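Side-chain contacts in flavin-dependent monooxygenase, oxygenase subunit HsaA (PDB 3AFF), which probably hydroxylates a phenolic secosteroid intermediate of cholesterol breakdown to the corresponding catechol, using molecular oxygen and reduced flavin mononucleotide: residues 35-38 with 39-42; 43-47 with 48-52; 62-65 with 66-69. One frame throughout, in Å; residues are numbered along the deposited sequence.

Contact 1 of 3, residues 35-38 with 39-42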
loop_
_atom_site.group_PDB
_atom_site.type_symbol
_atom_site.label_atom_id
_atom_site.label_comp_id
_atom_site.label_asym_id
_atom_site.label_seq_id
_atom_site.Cartn_x
_atom_site.Cartn_y
_atom_site.Cartn_z
ATOM N N ARG A 35 45.824 -11.479 23.032
ATOM C CA ARG A 35 45.304 -11.402 24.383
ATOM C C ARG A 35 45.662 -9.990 24.823
ATOM O O ARG A 35 46.529 -9.383 24.225
ATOM C CB ARG A 35 45.943 -12.464 25.278
ATOM C CG ARG A 35 47.230 -12.031 25.882
ATOM C CD ARG A 35 47.853 -13.062 26.759
ATOM N NE ARG A 35 49.150 -12.580 27.222
ATOM C CZ ARG A 35 50.334 -13.089 26.848
ATOM N NH1 ARG A 35 50.413 -14.153 26.023
ATOM N NH2 ARG A 35 51.457 -12.550 27.335
ATOM N N LEU A 36 44.981 -9.437 25.823
ATOM C CA LEU A 36 45.283 -8.090 26.294
ATOM C C LEU A 36 46.660 -7.969 26.962
ATOM O O LEU A 36 47.046 -8.822 27.783
ATOM C CB LEU A 36 44.175 -7.586 27.226
ATOM C CG LEU A 36 43.043 -6.669 26.707
ATOM C CD1 LEU A 36 42.581 -6.963 25.271
ATOM C CD2 LEU A 36 41.879 -6.553 27.699
ATOM N N PRO A 37 47.413 -6.890 26.620
ATOM C CA PRO A 37 48.693 -6.633 27.272
ATOM C C PRO A 37 48.485 -6.409 28.770
ATOM O O PRO A 37 47.498 -5.801 29.157
ATOM C CB PRO A 37 49.202 -5.335 26.572
ATOM C CG PRO A 37 48.416 -5.300 25.239
ATOM C CD PRO A 37 47.082 -5.860 25.607
ATOM N N ASP A 38 49.378 -6.943 29.599
ATOM C CA ASP A 38 49.289 -6.733 31.047
ATOM C C ASP A 38 49.081 -5.260 31.367
ATOM O O ASP A 38 48.317 -4.936 32.267
ATOM C CB ASP A 38 50.526 -7.260 31.774
ATOM C CG ASP A 38 50.654 -8.783 31.699
ATOM O OD1 ASP A 38 49.632 -9.484 31.461
ATOM O OD2 ASP A 38 51.793 -9.289 31.870
ATOM N N GLU A 39 49.756 -4.387 30.613
ATOM C CA GLU A 39 49.722 -2.939 30.799
ATOM C C GLU A 39 48.302 -2.383 30.710
ATOM O O GLU A 39 47.934 -1.483 31.475
ATOM C CB GLU A 39 50.648 -2.232 29.783
ATOM C CG GLU A 39 50.712 -0.681 29.911
ATOM C CD GLU A 39 51.927 -0.006 29.174
ATOM O OE1 GLU A 39 52.271 1.185 29.535
ATOM O OE2 GLU A 39 52.525 -0.660 28.248
ATOM N N THR A 40 47.494 -2.900 29.786
ATOM C CA THR A 40 46.158 -2.331 29.682
ATOM C C THR A 40 45.214 -2.839 30.789
ATOM O O THR A 40 44.438 -2.045 31.358
ATOM C CB THR A 40 45.594 -2.212 28.215
ATOM O OG1 THR A 40 44.231 -2.637 28.169
ATOM C CG2 THR A 40 46.347 -2.974 27.277
ATOM N N VAL A 41 45.366 -4.126 31.155
ATOM C CA VAL A 41 44.617 -4.721 32.308
ATOM C C VAL A 41 44.972 -4.016 33.596
ATOM O O VAL A 41 44.097 -3.647 34.378
ATOM C CB VAL A 41 44.845 -6.256 32.423
ATOM C CG1 VAL A 41 44.031 -6.859 33.588
ATOM C CG2 VAL A 41 44.511 -6.934 31.100
ATOM N N LYS A 42 46.262 -3.791 33.826
ATOM C CA LYS A 42 46.692 -3.059 35.032
ATOM C C LYS A 42 46.120 -1.636 35.037
ATOM O O LYS A 42 45.610 -1.168 36.054
ATOM C CB LYS A 42 48.227 -3.016 35.135
ATOM C CG LYS A 42 48.737 -2.619 36.537
ATOM C CD LYS A 42 50.216 -2.170 36.485
ATOM C CE LYS A 42 50.674 -1.619 37.866
ATOM N NZ LYS A 42 50.338 -0.133 37.950
#
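The ring of Pro37 lies against the methyl of Thr40, the two side chains crossing at a slant. Followed from its root, the proline ring meets that single methyl with each of its three side-chain carbons: CB is 3.8 Å from Thr40 CG2, CG slightly nearer, and CD closest, with Pro37 CD and Thr40 CG2 3.4 Å apart, tighter than ordinary carbon contact. The same CG2 also borders the carbonyl oxygen of Pro37. Proline suits this place because it is the N-cap residue of helix 38-47: its missing N-H costs nothing here, while its backbone oxygen takes part in the opening turn. Thr40 N bonds to Pro37 O at 3.0 Å, coming from well above the carbonyl plane, and Val41 N adds a weak, longer bond to that oxygen. One residue on, Lys42 N reaches Asp38 O at 2.8 Å in a nearly straight bond, the regular i to i+4 pattern of an alpha helix. Ahead of the cap, Leu36 folds its CB toward the helix and meets Val41 CG2 at 3.9 Å. That branch of Val41 stands opposite its own carbonyl carbon because CG1 takes the position anti to the backbone N (chi1 -178°), so CG2 looks back over the start of the helix. Both are apolar and buried, with Leu36 also packing on Thr82 and Val85 of helix 80-96. The charged side chains Asp38, Glu39 and Lys42 are exposed: Lys42 touches Asp38 O through CB, then runs off to a salt bridge with Asp46.

Contact 2 of 3, residues 43-47 with 48-52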
loop_
_atom_site.group_PDB
_atom_site.type_symbol
_atom_site.label_atom_id
_atom_site.label_comp_id
_atom_site.label_asym_id
_atom_site.label_seq_id
_atom_site.Cartn_x
_atom_site.Cartn_y
_atom_site.Cartn_z
ATOM N N ALA A 43 46.218 -0.945 33.895
ATOM C CA ALA A 43 45.672 0.424 33.782
ATOM C C ALA A 43 44.203 0.449 34.169
ATOM O O ALA A 43 43.786 1.239 35.014
ATOM C CB ALA A 43 45.844 0.958 32.355
ATOM N N LEU A 44 43.418 -0.417 33.534
ATOM C CA LEU A 44 41.980 -0.549 33.849
ATOM C C LEU A 44 41.734 -0.906 35.321
ATOM O O LEU A 44 40.811 -0.386 35.970
ATOM C CB LEU A 44 41.330 -1.637 32.961
ATOM C CG LEU A 44 41.036 -1.352 31.484
ATOM C CD1 LEU A 44 40.706 -2.672 30.770
ATOM C CD2 LEU A 44 39.920 -0.308 31.349
ATOM N N ASP A 45 42.526 -1.825 35.855
ATOM C CA ASP A 45 42.361 -2.133 37.253
ATOM C C ASP A 45 42.636 -0.870 38.131
ATOM O O ASP A 45 41.835 -0.505 38.994
ATOM C CB ASP A 45 43.232 -3.327 37.666
ATOM C CG ASP A 45 42.966 -3.751 39.129
ATOM O OD1 ASP A 45 41.822 -4.169 39.463
ATOM O OD2 ASP A 45 43.876 -3.570 39.952
ATOM N N ASP A 46 43.780 -0.218 37.883
ATOM C CA ASP A 46 44.200 1.030 38.604
ATOM C C ASP A 46 43.162 2.156 38.602
ATOM O O ASP A 46 42.982 2.798 39.628
ATOM C CB ASP A 46 45.473 1.628 37.985
ATOM C CG ASP A 46 46.743 0.839 38.296
ATOM O OD1 ASP A 46 46.753 -0.046 39.193
ATOM O OD2 ASP A 46 47.737 1.095 37.574
ATOM N N VAL A 47 42.514 2.436 37.469
ATOM C CA VAL A 47 41.494 3.528 37.426
ATOM C C VAL A 47 40.158 3.067 38.012
ATOM O O VAL A 47 39.206 3.860 38.167
ATOM C CB VAL A 47 41.235 4.086 35.990
ATOM C CG1 VAL A 47 42.549 4.600 35.369
ATOM C CG2 VAL A 47 40.497 3.011 35.076
ATOM N N GLY A 48 40.066 1.776 38.333
ATOM C CA GLY A 48 38.893 1.282 39.030
ATOM C C GLY A 48 37.815 0.663 38.134
ATOM O O GLY A 48 36.700 0.454 38.584
ATOM N N PHE A 49 38.152 0.354 36.886
ATOM C CA PHE A 49 37.145 -0.172 35.914
ATOM C C PHE A 49 36.446 -1.442 36.400
ATOM O O PHE A 49 35.215 -1.551 36.338
ATOM C CB PHE A 49 37.748 -0.412 34.522
ATOM C CG PHE A 49 36.821 -1.172 33.605
ATOM C CD1 PHE A 49 35.797 -0.496 32.920
ATOM C CD2 PHE A 49 36.888 -2.598 33.515
ATOM C CE1 PHE A 49 34.893 -1.222 32.076
ATOM C CE2 PHE A 49 35.965 -3.293 32.714
ATOM C CZ PHE A 49 34.975 -2.594 31.981
ATOM N N PHE A 50 37.232 -2.413 36.895
ATOM C CA PHE A 50 36.649 -3.697 37.371
ATOM C C PHE A 50 35.790 -3.574 38.613
ATOM O O PHE A 50 34.904 -4.434 38.866
ATOM C CB PHE A 50 37.716 -4.774 37.545
ATOM C CG PHE A 50 38.444 -5.069 36.290
ATOM C CD1 PHE A 50 37.800 -5.747 35.232
ATOM C CD2 PHE A 50 39.717 -4.612 36.115
ATOM C CE1 PHE A 50 38.475 -6.022 34.020
ATOM C CE2 PHE A 50 40.400 -4.870 34.923
ATOM C CZ PHE A 50 39.783 -5.570 33.877
ATOM N N THR A 51 35.957 -2.476 39.353
ATOM C CA THR A 51 35.087 -2.223 40.512
ATOM C C THR A 51 33.668 -1.756 40.212
ATOM O O THR A 51 32.805 -1.763 41.116
ATOM C CB THR A 51 35.702 -1.197 41.530
ATOM O OG1 THR A 51 35.651 0.134 40.963
ATOM C CG2 THR A 51 37.154 -1.585 41.855
ATOM N N LEU A 52 33.403 -1.370 38.955
ATOM C CA LEU A 52 32.195 -0.631 38.609
ATOM C C LEU A 52 30.925 -1.319 39.029
ATOM O O LEU A 52 30.043 -0.711 39.638
ATOM C CB LEU A 52 32.135 -0.363 37.090
ATOM C CG LEU A 52 32.942 0.851 36.601
ATOM C CD1 LEU A 52 33.189 0.852 35.085
ATOM C CD2 LEU A 52 32.365 2.226 37.128
#
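Helix 38-47 closes in a Schellman motif, in which Gly48 swings to positive phi (96°) and Phe49 N reaches back to Leu44 O at 2.9 Å, while Gly48 N bonds to Asp45 O at 3.0 Å and weakly to Leu44 O. Only a residue lacking a beta carbon sits easily here, since one would run into the carbonyl oxygen of Val47. Phe50 CG lies opposite the carbonyl carbon (chi1 -59°), which turns the ring back along the helix: its CE2 lies 3.9 Å from Leu44 CB, and its CD2 edge approaches Asp45 CA at 3.8 Å, near the ring plane. The Asp45 side chain crosses that of Phe50 at about a right angle, yet the carboxylate plane is tilted only 33° from the ring. Arg115 makes a cation-pi contact with the same ring. Farther on, Thr51 OG1 donates to Gly48 O at 2.6 Å, in the carbonyl plane and on a lone pair. Across the turn, Leu44 and Phe49 lie side by side, with Leu44 CD2 3.8 Å from Phe49 CB; such an apolar contact between residues flanking the glycine is characteristic of the Schellman motif, used here in the N-terminal helical domain of the acyl-CoA dehydrogenase fold.

Contact 3 of 3, residues 62-65 with 66-69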
loop_
_atom_site.group_PDB
_atom_site.type_symbol
_atom_site.label_atom_id
_atom_site.label_comp_id
_atom_site.label_asym_id
_atom_site.label_seq_id
_atom_site.Cartn_x
_atom_site.Cartn_y
_atom_site.Cartn_z
ATOM N N GLN A 62 29.074 -0.932 42.691
ATOM C CA GLN A 62 27.731 -1.456 42.373
ATOM C C GLN A 62 26.924 -0.430 41.558
ATOM O O GLN A 62 25.765 -0.107 41.877
ATOM C CB GLN A 62 26.954 -1.858 43.631
ATOM C CG GLN A 62 27.040 -0.816 44.809
ATOM C CD GLN A 62 26.602 -1.419 46.125
ATOM O OE1 GLN A 62 26.898 -2.587 46.414
ATOM N NE2 GLN A 62 25.851 -0.648 46.913
ATOM N N CYS A 63 27.561 0.045 40.497
ATOM C CA CYS A 63 27.086 1.202 39.727
ATOM C C CYS A 63 25.881 1.040 38.839
ATOM O O CYS A 63 25.352 -0.077 38.641
ATOM C CB CYS A 63 28.227 1.797 38.928
ATOM S SG CYS A 63 28.594 0.881 37.407
ATOM N N ASP A 64 25.400 2.207 38.362
ATOM C CA ASP A 64 24.336 2.282 37.370
ATOM C C ASP A 64 24.792 1.454 36.143
ATOM O O ASP A 64 25.879 1.714 35.577
ATOM C CB ASP A 64 24.176 3.750 37.053
ATOM C CG ASP A 64 23.213 4.045 35.910
ATOM O OD1 ASP A 64 22.736 3.130 35.183
ATOM O OD2 ASP A 64 22.939 5.271 35.785
ATOM N N PRO A 65 24.026 0.406 35.771
ATOM C CA PRO A 65 24.535 -0.479 34.690
ATOM C C PRO A 65 24.709 0.275 33.323
ATOM O O PRO A 65 25.567 -0.060 32.532
ATOM C CB PRO A 65 23.487 -1.608 34.662
ATOM C CG PRO A 65 22.249 -0.927 35.095
ATOM C CD PRO A 65 22.733 -0.092 36.276
ATOM N N ALA A 66 23.990 1.385 33.111
ATOM C CA ALA A 66 24.206 2.148 31.888
ATOM C C ALA A 66 25.579 2.808 31.820
ATOM O O ALA A 66 26.192 2.943 30.738
ATOM C CB ALA A 66 23.066 3.136 31.693
ATOM N N LEU A 67 26.122 3.194 32.985
ATOM C CA LEU A 67 27.466 3.726 33.005
ATOM C C LEU A 67 28.516 2.695 32.732
ATOM O O LEU A 67 29.553 3.003 32.115
ATOM C CB LEU A 67 27.778 4.365 34.362
ATOM C CG LEU A 67 26.921 5.602 34.623
ATOM C CD1 LEU A 67 27.275 6.126 35.992
ATOM C CD2 LEU A 67 27.123 6.709 33.518
ATOM N N PHE A 68 28.338 1.494 33.270
ATOM C CA PHE A 68 29.245 0.410 32.929
ATOM C C PHE A 68 29.268 0.146 31.422
ATOM O O PHE A 68 30.337 0.023 30.852
ATOM C CB PHE A 68 28.868 -0.901 33.664
ATOM C CG PHE A 68 29.757 -2.057 33.268
ATOM C CD1 PHE A 68 31.004 -2.236 33.884
ATOM C CD2 PHE A 68 29.357 -2.950 32.261
ATOM C CE1 PHE A 68 31.816 -3.282 33.521
ATOM C CE2 PHE A 68 30.194 -3.991 31.877
ATOM C CZ PHE A 68 31.399 -4.156 32.516
ATOM N N PHE A 69 28.108 0.042 30.770
ATOM C CA PHE A 69 28.107 -0.191 29.290
ATOM C C PHE A 69 28.708 0.940 28.438
ATOM O O PHE A 69 29.428 0.678 27.461
ATOM C CB PHE A 69 26.733 -0.684 28.784
ATOM C CG PHE A 69 26.332 -1.998 29.386
ATOM C CD1 PHE A 69 27.148 -3.123 29.233
ATOM C CD2 PHE A 69 25.158 -2.122 30.150
ATOM C CE1 PHE A 69 26.780 -4.369 29.823
ATOM C CE2 PHE A 69 24.774 -3.340 30.726
ATOM C CZ PHE A 69 25.575 -4.479 30.583
#
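Cys63 meets Phe68 through its sulfur, SG lying 4.2 Å from Phe68 CB. With chi1 at 79° the SG sits between its own backbone N and carbonyl carbon, pointing to the side of the coming helix; a small, weakly polar thiol suits this buried place. Asp64 follows as the N-cap. Its CG is anti to the backbone N (chi1 173°), which carries OD1 over the first turn to accept from Ala66 N at 3.0 Å, the donor lying above the carboxylate plane. A short, negatively charged side chain suits the start of a helix, where it can occupy an early N-H and would probably interact well with the positive end of the helix dipole. The backbone oxygen of Asp64 accepts weak bonds from Leu67 N and Phe68 N. Nearer the backbone in the same side chain, Asp64 CB touches Leu67 CD1 at 4.0 Å, the two side chains crossing at about a right angle. Pro65 comes next, in the first turn, where its lack of an N-H is no loss. Its carbonyl oxygen takes a nearly straight bond from Phe69 N at 3.1 Å and is also approached by the Phe69 ring, CD2 standing 3.2 Å from Pro65 O. The start of helix 65-76 is packed among other helices of the chain: Leu67 rests on Ala9 and Leu13 of helix 9-33, Pro65 and Phe69 on Met236 of helix 233-259, and Ala66 on Ile298 of helix 286-309.

Overall arrangement
The three contacts follow one another along the chain: contact 1 begins helix 38-47, contact 2 ends it, and contact 3 begins helix 65-76. Contacts 1 and 2 have centres about 12 Å apart and touch where Val41 O meets Phe50 CE2 at 3.9 Å. Contacts 2 and 3, about 13 Å between centres, are joined by Phe49 CZ against Phe68 CE1 at 3.6 Å and by a probable hydrogen bond between Leu52 O and Cys63 N. Contacts 1 and 3 do not touch. Contact 1 lies nearest the presumed flavin site, with the Leu36 side chain about 7 Å from that of Trp84. The side chain of Phe49 is about 10 Å from that of Trp84, and Phe68 is slightly farther.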